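Local atomic coordinates of uncharacterized protein (Staphylococcus aureus subsp. aureus, PDB entry 4H0A), a protein that is of unknown function but belongs to the CAP family of cysteine-rich secretory proteins, whose alpha-beta-alpha fold it carries beside an N-terminal CAP-associated domain. Residues 209-222 / 286-300. Sequence-based numbering, arbitrary orientation.
Sequences LYEVTNEMRKLKGL and IHSWMNSDIHRSRLL
I286 enters helix 209-219 as a knob into a hole formed by L209, V212, T213 and M216, where that helix packs against the consecutive helices 286-290 and 293-299 of the CAP domain's alpha-beta-alpha fold. A chi1 of -71° aims its two branches at different walls, CG1 3.7 Å from V212 CG1 and CG2 3.9 Å from M216 CG, while CD1 reaches T213 OG1. One turn on, W289 offers ring atom CZ3 to L209 CD1, and the selenium of M290 approaches M216 CB more loosely, at 4.4 Å. T213 is compact enough to admit L299, whose CD2 meets T213 CG2 at 3.6 Å. R217 NH1 donates to L299 O at 2.8 Å, in the guanidinium plane but above that of the carbonyl, with an N-H...O angle of 150°.

Where helix 209-219 ends in a Schellman motif, G221 supplies the positive phi and L222 CD1 packs against L300 CB at 3.9 Å. L222 CB sits over one face of the R217 guanidinium, displaced toward its rim. Arginine's long chain and several N-H groups let it serve three carbonyls, NE bonding K223 O and NH1 also N301 O. K220 slants across L300, its CG near CD2, toward its salt bridge with D160. L318 on strand 315-322 touches both T213 and W289. The buried threonine hydroxyl bonds back to L209 O, 2.8 Å from OG1; T213 N reaches that same oxygen from the opposite face of its plane.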
loop_
_atom_site.group_PDB
_atom_site.type_symbol
_atom_site.label_atom_id
_atom_site.label_comp_id
_atom_site.label_asym_id
_atom_site.label_seq_id
_atom_site.Cartn_x
_atom_site.Cartn_y
_atom_site.Cartn_z
ATOM N N LEU A 209 -0.645 -5.853 -5.069
ATOM C CA LEU A 209 -0.566 -4.702 -5.975
ATOM C C LEU A 209 -1.820 -4.669 -6.862
ATOM O O LEU A 209 -2.438 -3.625 -6.994
ATOM C CB LEU A 209 0.715 -4.759 -6.835
ATOM C CG LEU A 209 0.867 -3.665 -7.919
ATOM C CD1 LEU A 209 1.069 -2.304 -7.282
ATOM C CD2 LEU A 209 2.018 -3.990 -8.851
ATOM N N TYR A 210 -2.212 -5.815 -7.437
ATOM C CA TYR A 210 -3.425 -5.898 -8.262
ATOM C C TYR A 210 -4.666 -5.572 -7.455
ATOM O O TYR A 210 -5.528 -4.814 -7.907
ATOM C CB TYR A 210 -3.607 -7.322 -8.847
ATOM C CG TYR A 210 -2.560 -7.807 -9.830
ATOM C CD1 TYR A 210 -2.038 -6.959 -10.807
ATOM C CD2 TYR A 210 -2.204 -9.153 -9.884
ATOM C CE1 TYR A 210 -1.141 -7.423 -11.769
ATOM C CE2 TYR A 210 -1.336 -9.636 -10.865
ATOM C CZ TYR A 210 -0.809 -8.767 -11.809
ATOM O OH TYR A 210 0.099 -9.210 -12.748
ATOM N N GLU A 211 -4.784 -6.185 -6.271
ATOM C CA GLU A 211 -5.968 -6.010 -5.419
ATOM C C GLU A 211 -6.120 -4.579 -4.929
ATOM O O GLU A 211 -7.217 -4.046 -5.004
ATOM C CB GLU A 211 -5.908 -6.944 -4.206
ATOM C CG GLU A 211 -6.143 -8.399 -4.573
ATOM C CD GLU A 211 -5.927 -9.378 -3.438
ATOM O OE1 GLU A 211 -5.349 -8.994 -2.396
ATOM O OE2 GLU A 211 -6.360 -10.542 -3.593
ATOM N N VAL A 212 -5.032 -3.961 -4.428
ATOM C CA VAL A 212 -5.120 -2.590 -3.921
ATOM C C VAL A 212 -5.397 -1.623 -5.084
ATOM O O VAL A 212 -6.150 -0.662 -4.908
ATOM C CB VAL A 212 -3.884 -2.169 -3.099
ATOM C CG1 VAL A 212 -3.988 -0.684 -2.717
ATOM C CG2 VAL A 212 -3.765 -3.026 -1.843
ATOM N N THR A 213 -4.835 -1.886 -6.278
ATOM C CA THR A 213 -5.125 -1.056 -7.459
ATOM C C THR A 213 -6.623 -1.082 -7.744
ATOM O O THR A 213 -7.214 -0.035 -7.991
ATOM C CB THR A 213 -4.334 -1.543 -8.681
ATOM O OG1 THR A 213 -2.956 -1.258 -8.462
ATOM C CG2 THR A 213 -4.816 -0.904 -10.001
ATOM N N ASN A 214 -7.236 -2.271 -7.703
ATOM C CA ASN A 214 -8.663 -2.406 -7.979
ATOM C C ASN A 214 -9.516 -1.827 -6.836
ATOM O O ASN A 214 -10.577 -1.290 -7.125
ATOM C CB ASN A 214 -9.038 -3.864 -8.307
ATOM C CG ASN A 214 -8.701 -4.231 -9.743
ATOM O OD1 ASN A 214 -8.598 -3.362 -10.624
ATOM N ND2 ASN A 214 -8.528 -5.521 -10.034
ATOM N N GLU A 215 -9.054 -1.863 -5.576
ATOM C CA GLU A 215 -9.796 -1.208 -4.482
ATOM C C GLU A 215 -9.832 0.301 -4.693
ATOM O O GLU A 215 -10.881 0.913 -4.495
ATOM C CB GLU A 215 -9.166 -1.513 -3.106
ATOM C CG GLU A 215 -9.354 -2.946 -2.638
ATOM C CD GLU A 215 -10.795 -3.405 -2.537
ATOM O OE1 GLU A 215 -11.643 -2.627 -2.042
ATOM O OE2 GLU A 215 -11.079 -4.541 -2.979
HETATM N N MSE A 216 -8.712 0.895 -5.149
HETATM C CA MSE A 216 -8.643 2.337 -5.424
HETATM C C MSE A 216 -9.566 2.688 -6.581
HETATM O O MSE A 216 -10.288 3.686 -6.511
HETATM C CB MSE A 216 -7.198 2.769 -5.728
HETATM C CG MSE A 216 -6.243 2.614 -4.545
HETATM SE SE MSE A 216 -6.712 3.728 -3.031
HETATM C CE MSE A 216 -7.715 2.333 -1.899
ATOM N N ARG A 217 -9.586 1.843 -7.626
ATOM C CA ARG A 217 -10.495 2.047 -8.760
ATOM C C ARG A 217 -11.966 1.947 -8.312
ATOM O O ARG A 217 -12.782 2.771 -8.738
ATOM C CB ARG A 217 -10.202 1.018 -9.870
ATOM C CG ARG A 217 -8.902 1.299 -10.622
ATOM C CD ARG A 217 -8.665 0.269 -11.700
ATOM N NE ARG A 217 -9.666 0.362 -12.770
ATOM C CZ ARG A 217 -9.626 1.212 -13.797
ATOM N NH1 ARG A 217 -8.623 2.080 -13.917
ATOM N NH2 ARG A 217 -10.591 1.207 -14.709
ATOM N N LYS A 218 -12.305 0.953 -7.453
ATOM C CA LYS A 218 -13.687 0.787 -6.966
ATOM C C LYS A 218 -14.154 2.007 -6.160
ATOM O O LYS A 218 -15.311 2.390 -6.303
ATOM C CB LYS A 218 -13.862 -0.497 -6.128
ATOM C CG LYS A 218 -14.000 -1.758 -6.980
ATOM C CD LYS A 218 -14.287 -3.013 -6.153
ATOM C CE LYS A 218 -13.130 -3.438 -5.275
ATOM N NZ LYS A 218 -13.364 -4.783 -4.679
ATOM N N LEU A 219 -13.271 2.660 -5.367
ATOM C CA LEU A 219 -13.680 3.863 -4.622
ATOM C C LEU A 219 -14.106 5.007 -5.546
ATOM O O LEU A 219 -14.945 5.816 -5.142
ATOM C CB LEU A 219 -12.561 4.383 -3.704
ATOM C CG LEU A 219 -12.212 3.524 -2.503
ATOM C CD1 LEU A 219 -10.998 4.087 -1.791
ATOM C CD2 LEU A 219 -13.384 3.420 -1.538
ATOM N N LYS A 220 -13.533 5.083 -6.767
ATOM C CA LYS A 220 -13.885 6.122 -7.746
ATOM C C LYS A 220 -14.979 5.660 -8.731
ATOM O O LYS A 220 -15.231 6.356 -9.715
ATOM C CB LYS A 220 -12.637 6.564 -8.525
ATOM C CG LYS A 220 -11.428 6.933 -7.650
ATOM C CD LYS A 220 -11.735 7.948 -6.545
ATOM C CE LYS A 220 -10.482 8.377 -5.805
ATOM N NZ LYS A 220 -9.749 9.473 -6.488
ATOM N N GLY A 221 -15.650 4.541 -8.456
ATOM C CA GLY A 221 -16.717 4.038 -9.318
ATOM C C GLY A 221 -16.265 3.473 -10.652
ATOM O O GLY A 221 -17.082 3.350 -11.566
ATOM N N LEU A 222 -14.972 3.106 -10.777
ATOM C CA LEU A 222 -14.409 2.536 -12.006
ATOM C C LEU A 222 -14.469 1.029 -11.977
ATOM O O LEU A 222 -14.467 0.432 -10.897
ATOM C CB LEU A 222 -12.946 2.962 -12.184
ATOM C CG LEU A 222 -12.671 4.452 -12.262
ATOM C CD1 LEU A 222 -11.197 4.727 -12.129
ATOM C CD2 LEU A 222 -13.207 5.034 -13.552
ATOM N N ILE A 286 1.376 2.484 -3.566
ATOM C CA ILE A 286 0.130 3.013 -4.141
ATOM C C ILE A 286 -0.036 4.484 -3.757
ATOM O O ILE A 286 -0.424 5.279 -4.608
ATOM C CB ILE A 286 -1.085 2.153 -3.718
ATOM C CG1 ILE A 286 -1.017 0.781 -4.444
ATOM C CG2 ILE A 286 -2.434 2.885 -3.986
ATOM C CD1 ILE A 286 -1.521 0.777 -5.912
ATOM N N HIS A 287 0.287 4.851 -2.507
ATOM C CA HIS A 287 0.228 6.250 -2.083
ATOM C C HIS A 287 1.118 7.134 -2.981
ATOM O O HIS A 287 0.698 8.234 -3.346
ATOM C CB HIS A 287 0.645 6.405 -0.605
ATOM C CG HIS A 287 0.899 7.828 -0.212
ATOM N ND1 HIS A 287 2.181 8.344 -0.178
ATOM C CD2 HIS A 287 0.021 8.821 0.055
ATOM C CE1 HIS A 287 2.047 9.617 0.150
ATOM N NE2 HIS A 287 0.765 9.951 0.289
ATOM N N SER A 288 2.338 6.669 -3.319
ATOM C CA SER A 288 3.245 7.452 -4.161
ATOM C C SER A 288 2.706 7.578 -5.586
ATOM O O SER A 288 2.792 8.659 -6.159
ATOM C CB SER A 288 4.646 6.852 -4.165
ATOM O OG SER A 288 5.222 6.979 -2.876
ATOM N N TRP A 289 2.092 6.511 -6.136
ATOM C CA TRP A 289 1.490 6.589 -7.476
ATOM C C TRP A 289 0.235 7.474 -7.457
ATOM O O TRP A 289 0.059 8.294 -8.360
ATOM C CB TRP A 289 1.156 5.190 -8.019
ATOM C CG TRP A 289 2.355 4.373 -8.401
ATOM C CD1 TRP A 289 3.665 4.750 -8.346
ATOM C CD2 TRP A 289 2.348 3.017 -8.858
ATOM N NE1 TRP A 289 4.469 3.727 -8.779
ATOM C CE2 TRP A 289 3.692 2.635 -9.058
ATOM C CE3 TRP A 289 1.336 2.083 -9.118
ATOM C CZ2 TRP A 289 4.045 1.372 -9.548
ATOM C CZ3 TRP A 289 1.687 0.836 -9.610
ATOM C CH2 TRP A 289 3.027 0.490 -9.817
HETATM N N MSE A 290 -0.602 7.351 -6.414
HETATM C CA MSE A 290 -1.820 8.165 -6.274
HETATM C C MSE A 290 -1.496 9.670 -6.114
HETATM O O MSE A 290 -2.349 10.496 -6.429
HETATM C CB MSE A 290 -2.657 7.707 -5.052
HETATM C CG MSE A 290 -3.346 6.330 -5.200
HETATM SE SE MSE A 290 -4.770 6.308 -6.492
HETATM C CE MSE A 290 -5.947 7.652 -5.768
ATOM N N ASN A 291 -0.281 10.027 -5.624
ATOM C CA ASN A 291 0.107 11.433 -5.415
ATOM C C ASN A 291 1.026 11.962 -6.534
ATOM O O ASN A 291 1.622 13.030 -6.392
ATOM C CB ASN A 291 0.731 11.597 -4.034
ATOM C CG ASN A 291 -0.325 11.530 -2.959
ATOM O OD1 ASN A 291 -0.739 12.547 -2.425
ATOM N ND2 ASN A 291 -0.849 10.348 -2.660
ATOM N N SER A 292 1.062 11.252 -7.675
ATOM C CA SER A 292 1.751 11.652 -8.895
ATOM C C SER A 292 0.684 11.675 -9.978
ATOM O O SER A 292 0.136 10.619 -10.285
ATOM C CB SER A 292 2.879 10.678 -9.216
ATOM O OG SER A 292 3.362 10.865 -10.537
ATOM N N ASP A 293 0.324 12.869 -10.495
ATOM C CA ASP A 293 -0.749 13.033 -11.487
ATOM C C ASP A 293 -0.649 12.045 -12.652
ATOM O O ASP A 293 -1.652 11.426 -13.020
ATOM C CB ASP A 293 -0.748 14.466 -12.049
ATOM C CG ASP A 293 -1.832 14.713 -13.085
ATOM O OD1 ASP A 293 -3.029 14.561 -12.742
ATOM O OD2 ASP A 293 -1.484 15.027 -14.247
ATOM N N ILE A 294 0.558 11.882 -13.212
ATOM C CA ILE A 294 0.766 10.996 -14.357
ATOM C C ILE A 294 0.495 9.525 -13.941
ATOM O O ILE A 294 -0.215 8.819 -14.660
ATOM C CB ILE A 294 2.191 11.181 -14.953
ATOM C CG1 ILE A 294 2.442 12.638 -15.449
ATOM C CG2 ILE A 294 2.454 10.181 -16.073
ATOM C CD1 ILE A 294 1.517 13.155 -16.580
ATOM N N HIS A 295 1.034 9.067 -12.799
ATOM C CA HIS A 295 0.791 7.693 -12.332
ATOM C C HIS A 295 -0.675 7.518 -11.874
ATOM O O HIS A 295 -1.272 6.485 -12.172
ATOM C CB HIS A 295 1.761 7.307 -11.207
ATOM C CG HIS A 295 3.198 7.264 -11.633
ATOM N ND1 HIS A 295 3.860 8.403 -12.054
ATOM C CD2 HIS A 295 4.066 6.225 -11.650
ATOM C CE1 HIS A 295 5.099 8.021 -12.330
ATOM N NE2 HIS A 295 5.270 6.720 -12.094
ATOM N N ARG A 296 -1.245 8.528 -11.171
ATOM C CA ARG A 296 -2.637 8.495 -10.705
ATOM C C ARG A 296 -3.600 8.356 -11.884
ATOM O O ARG A 296 -4.526 7.551 -11.813
ATOM C CB ARG A 296 -2.971 9.776 -9.921
ATOM C CG ARG A 296 -4.321 9.746 -9.182
ATOM C CD ARG A 296 -5.160 11.002 -9.401
ATOM N NE ARG A 296 -4.368 12.235 -9.380
ATOM C CZ ARG A 296 -3.923 12.855 -8.288
ATOM N NH1 ARG A 296 -4.192 12.368 -7.079
ATOM N NH2 ARG A 296 -3.208 13.968 -8.395
ATOM N N SER A 297 -3.396 9.154 -12.955
ATOM C CA SER A 297 -4.254 9.119 -14.150
ATOM C C SER A 297 -4.260 7.735 -14.810
ATOM O O SER A 297 -5.294 7.333 -15.333
ATOM C CB SER A 297 -3.852 10.197 -15.163
ATOM O OG SER A 297 -2.634 9.928 -15.838
ATOM N N ARG A 298 -3.141 6.991 -14.745
ATOM C CA ARG A 298 -3.081 5.636 -15.300
ATOM C C ARG A 298 -3.865 4.652 -14.424
ATOM O O ARG A 298 -4.640 3.860 -14.959
ATOM C CB ARG A 298 -1.628 5.156 -15.458
ATOM C CG ARG A 298 -0.882 5.881 -16.574
ATOM C CD ARG A 298 0.611 5.885 -16.336
ATOM N NE ARG A 298 1.336 6.650 -17.349
ATOM C CZ ARG A 298 2.622 6.989 -17.273
ATOM N NH1 ARG A 298 3.354 6.634 -16.216
ATOM N NH2 ARG A 298 3.183 7.703 -18.242
ATOM N N LEU A 299 -3.668 4.699 -13.087
ATOM C CA LEU A 299 -4.398 3.819 -12.155
ATOM C C LEU A 299 -5.907 4.005 -12.266
ATOM O O LEU A 299 -6.647 3.029 -12.235
ATOM C CB LEU A 299 -4.002 4.094 -10.691
ATOM C CG LEU A 299 -2.686 3.530 -10.179
ATOM C CD1 LEU A 299 -2.342 4.143 -8.839
ATOM C CD2 LEU A 299 -2.743 2.023 -10.045
ATOM N N LEU A 300 -6.356 5.263 -12.378
ATOM C CA LEU A 300 -7.778 5.611 -12.439
ATOM C C LEU A 300 -8.261 5.905 -13.863
ATOM O O LEU A 300 -9.241 6.632 -14.032
ATOM C CB LEU A 300 -8.021 6.845 -11.554
ATOM C CG LEU A 300 -7.457 6.769 -10.137
ATOM C CD1 LEU A 300 -7.677 8.075 -9.413
ATOM C CD2 LEU A 300 -8.058 5.591 -9.366
#